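Local coordinates for alpha-1,3-glucanase (Paenibacillus glycanilyticus, PDB 6K0P), which hydrolyses alpha-1,3-glucan as a glycoside hydrolase of family 87, acting through a catalytic domain that contains a right-handed beta-helix, at residues S395-N401 and D429-D435; N476-V482 and N506-V512. The protein carries 1 engineered substitution. All coordinates share one frame; numbering follows the deposited sequence.

Interactions 1 and 2 belong to the same parallel face of the beta-helix, and their centres lie about 10 Å apart. Strands 432-435 and 475-485 are neighbours, so the two contacts together cover four successive strands in register. K480 N and I434 O, 2.8 Å apart, probably form a backbone hydrogen bond that continues the pairing. On the outer surface D431 OD2 and R508 NH2 form a salt bridge of 2.7 Å. It runs from D431, just before strand 432-435, across strand 475-485 to R508 on strand 507-510. None of the four segments contributes a residue to the nigerose pockets seen here, although Y418, F420 and Y422 lie between the segments of interaction 1.

Interaction 1: residues S395-N401 and D429-D435; sequences SDNLFQN and DQDTVID. With ACY (acetic acid), chain L.
F399 N donates a hydrogen bond to V433 O, at 2.8 Å, on the next coil of the parallel beta-helix. L398 lies opposite V433, and F399 opposite I434. The two short strands run parallel, 10° apart, with their axes 4.8 Å apart at the closest. V433 N reaches N397 O, D435 N reaches F399 O, and N401 N reaches D435 O where the chain turns a corner.

On the inner face F399 and T432 turn into the core, where L359 and V391 also touch the F399 side chain. V433 O lies at the edge of the F399 ring, in its plane. On the outer face L398 CD1 packs against V433 CG1 at 3.7 Å.

S395 OG accepts from Q430 N at 3.0 Å and donates to a bound acetic acid molecule, probably from the crystallisation liquor. The acid's other oxygen, OXT, takes the N-H of D429. One water joins D396 OD1 to D431 O, and another joins N397 ND2 to T432 OG1. The N397 amide is also held by N373 N, at OD1, and by N370 O, at ND2.

CG of Q400 is anti to its backbone N (chi1 -176°), which carries the extended chain out beside D435. OD1 of D435 accepts a hydrogen bond from ND2 of N481. Q400 NE2 donates to the other oxygen, OD2, at 3.0 Å, with OD2 in the amide plane but NE2 above the carboxylate plane.

Interaction 2: residues N476-V482 and N506-V512; sequences NILIKNV and NIRVENV
Two asparagine pairs join successive coils of the parallel beta-helix: N481 with N511 at a corner, and N476 with N506 at the other end of the pairing. In each pair the side chains lie side by side, joined by an amide hydrogen bond from coil to coil. N506 ND2 donates to N476 OD1 at 2.9 Å, with the acceptor in its amide plane. N511 ND2 donates to N481 OD1 at 3.2 Å, while its OD1 takes N543 ND2 of the next coil. The amide planes of N481 and N511 are 27° apart.

Between these pairs the backbones are in register. I479 N donates to R508 O at 2.9 Å, and E510 N to I479 O at 2.8 Å. Inside the coil I477 CG1 touches I507 CD1 at 3.6 Å.

On the outer face R508 bends at chi2 (94°) and chi3 (73°). This folds its guanidinium over L478, whose CB lies against one face. NH1 donates to N506 O at 3.0 Å, and that oxygen also accepts from I477 N. K480 NZ and E510 OE1 share a water.

Strand 432-435 lies next to strand 475-485. D431 beside it forms a salt bridge with R508, and N481 ND2 turns to D435. In the core I415 of strand 409-416 touches I477 and I479, while V544 of strand 544-547 touches V509 and V512.

Interaction 1: residues S395-N401 and D429-D435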
loop_
_atom_site.group_PDB
_atom_site.type_symbol
_atom_site.label_atom_id
_atom_site.label_comp_id
_atom_site.label_asym_id
_atom_site.label_seq_id
_atom_site.Cartn_x
_atom_site.Cartn_y
_atom_site.Cartn_z
ATOM N N SER A 395 -11.870 3.544 -18.350
ATOM C CA SER A 395 -11.656 4.528 -19.401
ATOM C C SER A 395 -11.484 5.895 -18.757
ATOM O O SER A 395 -12.191 6.228 -17.801
ATOM C CB SER A 395 -12.822 4.532 -20.407
ATOM O OG SER A 395 -12.540 5.376 -21.520
ATOM N N ASP A 396 -10.530 6.671 -19.272
ATOM C CA ASP A 396 -10.304 8.046 -18.818
ATOM C C ASP A 396 -10.014 8.116 -17.317
ATOM O O ASP A 396 -10.654 8.859 -16.572
ATOM C CB ASP A 396 -11.464 8.968 -19.212
ATOM C CG ASP A 396 -11.175 10.431 -18.930
ATOM O OD1 ASP A 396 -10.014 10.867 -19.087
ATOM O OD2 ASP A 396 -12.118 11.153 -18.549
ATOM N N ASN A 397 -9.030 7.343 -16.877
ATOM C CA ASN A 397 -8.587 7.360 -15.488
ATOM C C ASN A 397 -7.116 7.733 -15.436
ATOM O O ASN A 397 -6.324 7.294 -16.280
ATOM C CB ASN A 397 -8.798 6.004 -14.836
ATOM C CG ASN A 397 -10.260 5.656 -14.709
ATOM O OD1 ASN A 397 -11.017 6.365 -14.041
ATOM N ND2 ASN A 397 -10.678 4.573 -15.352
ATOM N N LEU A 398 -6.752 8.541 -14.441
ATOM C CA LEU A 398 -5.415 9.106 -14.325
ATOM C C LEU A 398 -4.755 8.614 -13.043
ATOM O O LEU A 398 -5.371 8.645 -11.974
ATOM C CB LEU A 398 -5.500 10.631 -14.296
ATOM C CG LEU A 398 -4.195 11.388 -14.056
ATOM C CD1 LEU A 398 -3.192 11.187 -15.204
ATOM C CD2 LEU A 398 -4.514 12.869 -13.864
ATOM N N PHE A 399 -3.502 8.169 -13.158
ATOM C CA PHE A 399 -2.657 7.793 -12.029
ATOM C C PHE A 399 -1.395 8.633 -12.171
ATOM O O PHE A 399 -0.602 8.405 -13.092
ATOM C CB PHE A 399 -2.340 6.299 -12.087
ATOM C CG PHE A 399 -3.569 5.422 -12.053
ATOM C CD1 PHE A 399 -4.336 5.226 -13.186
ATOM C CD2 PHE A 399 -3.955 4.796 -10.868
ATOM C CE1 PHE A 399 -5.471 4.429 -13.151
ATOM C CE2 PHE A 399 -5.091 3.992 -10.828
ATOM C CZ PHE A 399 -5.848 3.808 -11.970
ATOM N N GLN A 400 -1.215 9.615 -11.285
ATOM C CA GLN A 400 -0.224 10.659 -11.506
ATOM C C GLN A 400 0.569 10.935 -10.240
ATOM O O GLN A 400 -0.003 11.049 -9.152
ATOM C CB GLN A 400 -0.924 11.939 -11.956
ATOM C CG GLN A 400 0.004 13.077 -12.317
ATOM C CD GLN A 400 -0.780 14.248 -12.879
ATOM O OE1 GLN A 400 -1.587 14.862 -12.178
ATOM N NE2 GLN A 400 -0.577 14.536 -14.158
ATOM N N ASN A 401 1.889 11.063 -10.394
ATOM C CA ASN A 401 2.825 11.323 -9.298
ATOM C C ASN A 401 2.755 10.223 -8.233
ATOM O O ASN A 401 2.287 10.420 -7.109
ATOM C CB ASN A 401 2.672 12.721 -8.692
ATOM C CG ASN A 401 3.808 13.040 -7.750
ATOM O OD1 ASN A 401 4.919 12.562 -7.950
ATOM N ND2 ASN A 401 3.544 13.825 -6.716
ATOM N N ASP A 429 -12.369 3.649 -24.523
ATOM C CA ASP A 429 -11.886 4.416 -25.668
ATOM C C ASP A 429 -11.102 5.666 -25.293
ATOM O O ASP A 429 -10.611 6.361 -26.195
ATOM C CB ASP A 429 -13.055 4.782 -26.587
ATOM C CG ASP A 429 -13.538 3.595 -27.394
ATOM O OD1 ASP A 429 -12.933 2.505 -27.287
ATOM O OD2 ASP A 429 -14.529 3.755 -28.135
ATOM N N GLN A 430 -10.967 5.976 -24.009
ATOM C CA GLN A 430 -10.164 7.105 -23.567
ATOM C C GLN A 430 -9.024 6.592 -22.697
ATOM O O GLN A 430 -9.160 5.572 -22.008
ATOM C CB GLN A 430 -11.027 8.144 -22.819
ATOM C CG GLN A 430 -12.119 8.736 -23.711
ATOM C CD GLN A 430 -12.904 9.873 -23.066
ATOM O OE1 GLN A 430 -12.732 10.185 -21.890
ATOM N NE2 GLN A 430 -13.772 10.503 -23.847
ATOM N N ASP A 431 -7.901 7.309 -22.739
ATOM C CA ASP A 431 -6.659 6.814 -22.153
ATOM C C ASP A 431 -6.773 6.532 -20.658
ATOM O O ASP A 431 -7.378 7.293 -19.892
ATOM C CB ASP A 431 -5.541 7.836 -22.341
ATOM C CG ASP A 431 -4.844 7.708 -23.673
ATOM O OD1 ASP A 431 -4.980 6.661 -24.346
ATOM O OD2 ASP A 431 -4.156 8.671 -24.040
ATOM N N THR A 432 -6.141 5.435 -20.254
ATOM C CA THR A 432 -5.734 5.208 -18.877
ATOM C C THR A 432 -4.282 5.649 -18.813
ATOM O O THR A 432 -3.445 5.139 -19.567
ATOM C CB THR A 432 -5.871 3.726 -18.547
ATOM O OG1 THR A 432 -7.251 3.346 -18.650
ATOM C CG2 THR A 432 -5.348 3.431 -17.140
ATOM N N VAL A 433 -3.992 6.624 -17.957
ATOM C CA VAL A 433 -2.720 7.333 -17.982
ATOM C C VAL A 433 -1.969 7.072 -16.687
ATOM O O VAL A 433 -2.517 7.265 -15.593
ATOM C CB VAL A 433 -2.917 8.846 -18.183
ATOM C CG1 VAL A 433 -1.564 9.570 -18.140
ATOM C CG2 VAL A 433 -3.653 9.125 -19.483
ATOM N N ILE A 434 -0.723 6.638 -16.818
ATOM C CA ILE A 434 0.240 6.614 -15.726
ATOM C C ILE A 434 1.253 7.705 -16.057
ATOM O O ILE A 434 1.956 7.621 -17.068
ATOM C CB ILE A 434 0.912 5.238 -15.586
ATOM C CG1 ILE A 434 -0.063 4.201 -14.994
ATOM C CG2 ILE A 434 2.151 5.346 -14.692
ATOM C CD1 ILE A 434 -1.148 3.710 -15.932
ATOM N N ASP A 435 1.308 8.754 -15.244
ATOM C CA ASP A 435 2.106 9.939 -15.559
ATOM C C ASP A 435 2.893 10.369 -14.331
ATOM O O ASP A 435 2.329 10.962 -13.407
ATOM C CB ASP A 435 1.207 11.079 -16.035
ATOM C CG ASP A 435 1.964 12.389 -16.232
ATOM O OD1 ASP A 435 3.205 12.374 -16.362
ATOM O OD2 ASP A 435 1.303 13.444 -16.243
HETATM C C ACY L . -15.451 5.246 -23.379
HETATM O O ACY L . -14.873 6.122 -22.638
HETATM O OXT ACY L . -14.923 4.240 -23.839
HETATM C CH3 ACY L . -16.929 5.582 -23.662
HETATM O O HOH W 1 -7.435 10.133 -19.792
HETATM O O HOH W 2 -8.812 2.847 -16.445
#

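Interaction 2: residues N476-V482 and N506-V512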
loop_
_atom_site.group_PDB
_atom_site.type_symbol
_atom_site.label_atom_id
_atom_site.label_comp_id
_atom_site.label_asym_id
_atom_site.label_seq_id
_atom_site.Cartn_x
_atom_site.Cartn_y
_atom_site.Cartn_z
ATOM N N ASN A 476 -5.496 1.884 -25.287
ATOM C CA ASN A 476 -5.474 3.260 -24.802
ATOM C C ASN A 476 -4.814 3.352 -23.426
ATOM O O ASN A 476 -5.430 3.733 -22.433
ATOM C CB ASN A 476 -6.882 3.865 -24.828
ATOM C CG ASN A 476 -7.452 3.891 -26.226
ATOM O OD1 ASN A 476 -6.797 4.377 -27.147
ATOM N ND2 ASN A 476 -8.644 3.326 -26.407
ATOM N N ILE A 477 -3.535 2.980 -23.402
ATOM C CA ILE A 477 -2.699 2.976 -22.205
ATOM C C ILE A 477 -1.509 3.871 -22.496
ATOM O O ILE A 477 -0.779 3.631 -23.464
ATOM C CB ILE A 477 -2.202 1.560 -21.876
ATOM C CG1 ILE A 477 -3.371 0.576 -21.752
ATOM C CG2 ILE A 477 -1.307 1.581 -20.631
ATOM C CD1 ILE A 477 -4.321 0.870 -20.625
ATOM N N LEU A 478 -1.309 4.893 -21.669
ATOM C CA LEU A 478 -0.193 5.817 -21.811
ATOM C C LEU A 478 0.629 5.774 -20.530
ATOM O O LEU A 478 0.107 6.073 -19.450
ATOM C CB LEU A 478 -0.700 7.233 -22.089
ATOM C CG LEU A 478 0.373 8.313 -22.143
ATOM C CD1 LEU A 478 1.378 7.976 -23.222
ATOM C CD2 LEU A 478 -0.239 9.690 -22.401
ATOM N N ILE A 479 1.896 5.380 -20.646
ATOM C CA ILE A 479 2.813 5.280 -19.510
ATOM C C ILE A 479 3.917 6.288 -19.768
ATOM O O ILE A 479 4.690 6.131 -20.721
ATOM C CB ILE A 479 3.393 3.864 -19.362
ATOM C CG1 ILE A 479 2.285 2.848 -19.056
ATOM C CG2 ILE A 479 4.484 3.832 -18.281
ATOM C CD1 ILE A 479 2.646 1.407 -19.371
ATOM N N LYS A 480 3.998 7.330 -18.947
ATOM C CA LYS A 480 4.967 8.377 -19.228
ATOM C C LYS A 480 5.594 8.909 -17.952
ATOM O O LYS A 480 4.962 8.938 -16.891
ATOM C CB LYS A 480 4.356 9.509 -20.064
ATOM C CG LYS A 480 3.173 10.220 -19.448
ATOM C CD LYS A 480 2.695 11.338 -20.380
ATOM C CE LYS A 480 1.401 11.968 -19.903
ATOM N NZ LYS A 480 0.967 13.085 -20.810
ATOM N N ASN A 481 6.860 9.323 -18.076
ATOM C CA ASN A 481 7.605 9.979 -16.998
ATOM C C ASN A 481 7.794 9.049 -15.797
ATOM O O ASN A 481 7.399 9.347 -14.669
ATOM C CB ASN A 481 6.947 11.310 -16.615
ATOM C CG ASN A 481 6.788 12.222 -17.812
ATOM O OD1 ASN A 481 7.749 12.472 -18.531
ATOM N ND2 ASN A 481 5.569 12.697 -18.051
ATOM N N VAL A 482 8.418 7.905 -16.056
ATOM C CA VAL A 482 8.560 6.854 -15.054
ATOM C C VAL A 482 10.031 6.520 -14.874
ATOM O O VAL A 482 10.753 6.310 -15.855
ATOM C CB VAL A 482 7.769 5.591 -15.434
ATOM C CG1 VAL A 482 7.965 4.508 -14.356
ATOM C CG2 VAL A 482 6.304 5.906 -15.593
ATOM N N ASN A 506 -2.869 1.283 -29.154
ATOM C CA ASN A 506 -2.564 2.557 -28.491
ATOM C C ASN A 506 -1.935 2.348 -27.114
ATOM O O ASN A 506 -2.410 2.878 -26.107
ATOM C CB ASN A 506 -3.794 3.461 -28.389
ATOM C CG ASN A 506 -4.297 3.916 -29.737
ATOM O OD1 ASN A 506 -3.580 3.843 -30.738
ATOM N ND2 ASN A 506 -5.534 4.404 -29.768
ATOM N N ILE A 507 -0.871 1.554 -27.080
ATOM C CA ILE A 507 -0.055 1.356 -25.884
ATOM C C ILE A 507 1.231 2.131 -26.114
ATOM O O ILE A 507 2.021 1.774 -26.995
ATOM C CB ILE A 507 0.255 -0.127 -25.644
ATOM C CG1 ILE A 507 -0.992 -1.002 -25.824
ATOM C CG2 ILE A 507 0.932 -0.325 -24.275
ATOM C CD1 ILE A 507 -2.104 -0.727 -24.820
ATOM N N ARG A 508 1.454 3.193 -25.344
ATOM C CA ARG A 508 2.595 4.065 -25.577
ATOM C C ARG A 508 3.356 4.287 -24.282
ATOM O O ARG A 508 2.749 4.427 -23.215
ATOM C CB ARG A 508 2.160 5.417 -26.135
ATOM C CG ARG A 508 1.343 5.319 -27.416
ATOM C CD ARG A 508 -0.141 5.305 -27.100
ATOM N NE ARG A 508 -0.591 6.628 -26.684
ATOM C CZ ARG A 508 -1.680 6.860 -25.958
ATOM N NH1 ARG A 508 -2.442 5.853 -25.548
ATOM N NH2 ARG A 508 -2.004 8.109 -25.647
ATOM N N VAL A 509 4.682 4.325 -24.399
ATOM C CA VAL A 509 5.606 4.479 -23.278
ATOM C C VAL A 509 6.531 5.637 -23.627
ATOM O O VAL A 509 7.158 5.619 -24.692
ATOM C CB VAL A 509 6.415 3.190 -23.057
ATOM C CG1 VAL A 509 7.295 3.297 -21.827
ATOM C CG2 VAL A 509 5.481 1.970 -22.951
ATOM N N GLU A 510 6.614 6.644 -22.751
ATOM C CA GLU A 510 7.362 7.864 -23.055
ATOM C C GLU A 510 8.149 8.326 -21.835
ATOM O O GLU A 510 7.591 8.419 -20.738
ATOM C CB GLU A 510 6.407 8.996 -23.462
ATOM C CG GLU A 510 5.444 8.656 -24.592
ATOM C CD GLU A 510 4.421 9.756 -24.846
ATOM O OE1 GLU A 510 4.278 10.664 -23.991
ATOM O OE2 GLU A 510 3.750 9.704 -25.901
ATOM N N ASN A 511 9.425 8.665 -22.026
ATOM C CA ASN A 511 10.261 9.241 -20.965
ATOM C C ASN A 511 10.341 8.299 -19.759
ATOM O O ASN A 511 9.862 8.602 -18.663
ATOM C CB ASN A 511 9.762 10.621 -20.514
ATOM C CG ASN A 511 9.663 11.608 -21.651
ATOM O OD1 ASN A 511 10.441 11.557 -22.599
ATOM N ND2 ASN A 511 8.709 12.527 -21.552
ATOM N N VAL A 512 10.955 7.146 -19.989
ATOM C CA VAL A 512 11.056 6.103 -18.977
ATOM C C VAL A 512 12.516 5.696 -18.857
ATOM O O VAL A 512 13.187 5.479 -19.870
ATOM C CB VAL A 512 10.162 4.894 -19.311
ATOM C CG1 VAL A 512 10.422 3.743 -18.348
ATOM C CG2 VAL A 512 8.697 5.308 -19.262
HETATM O O HOH W 3 1.920 12.333 -23.719
#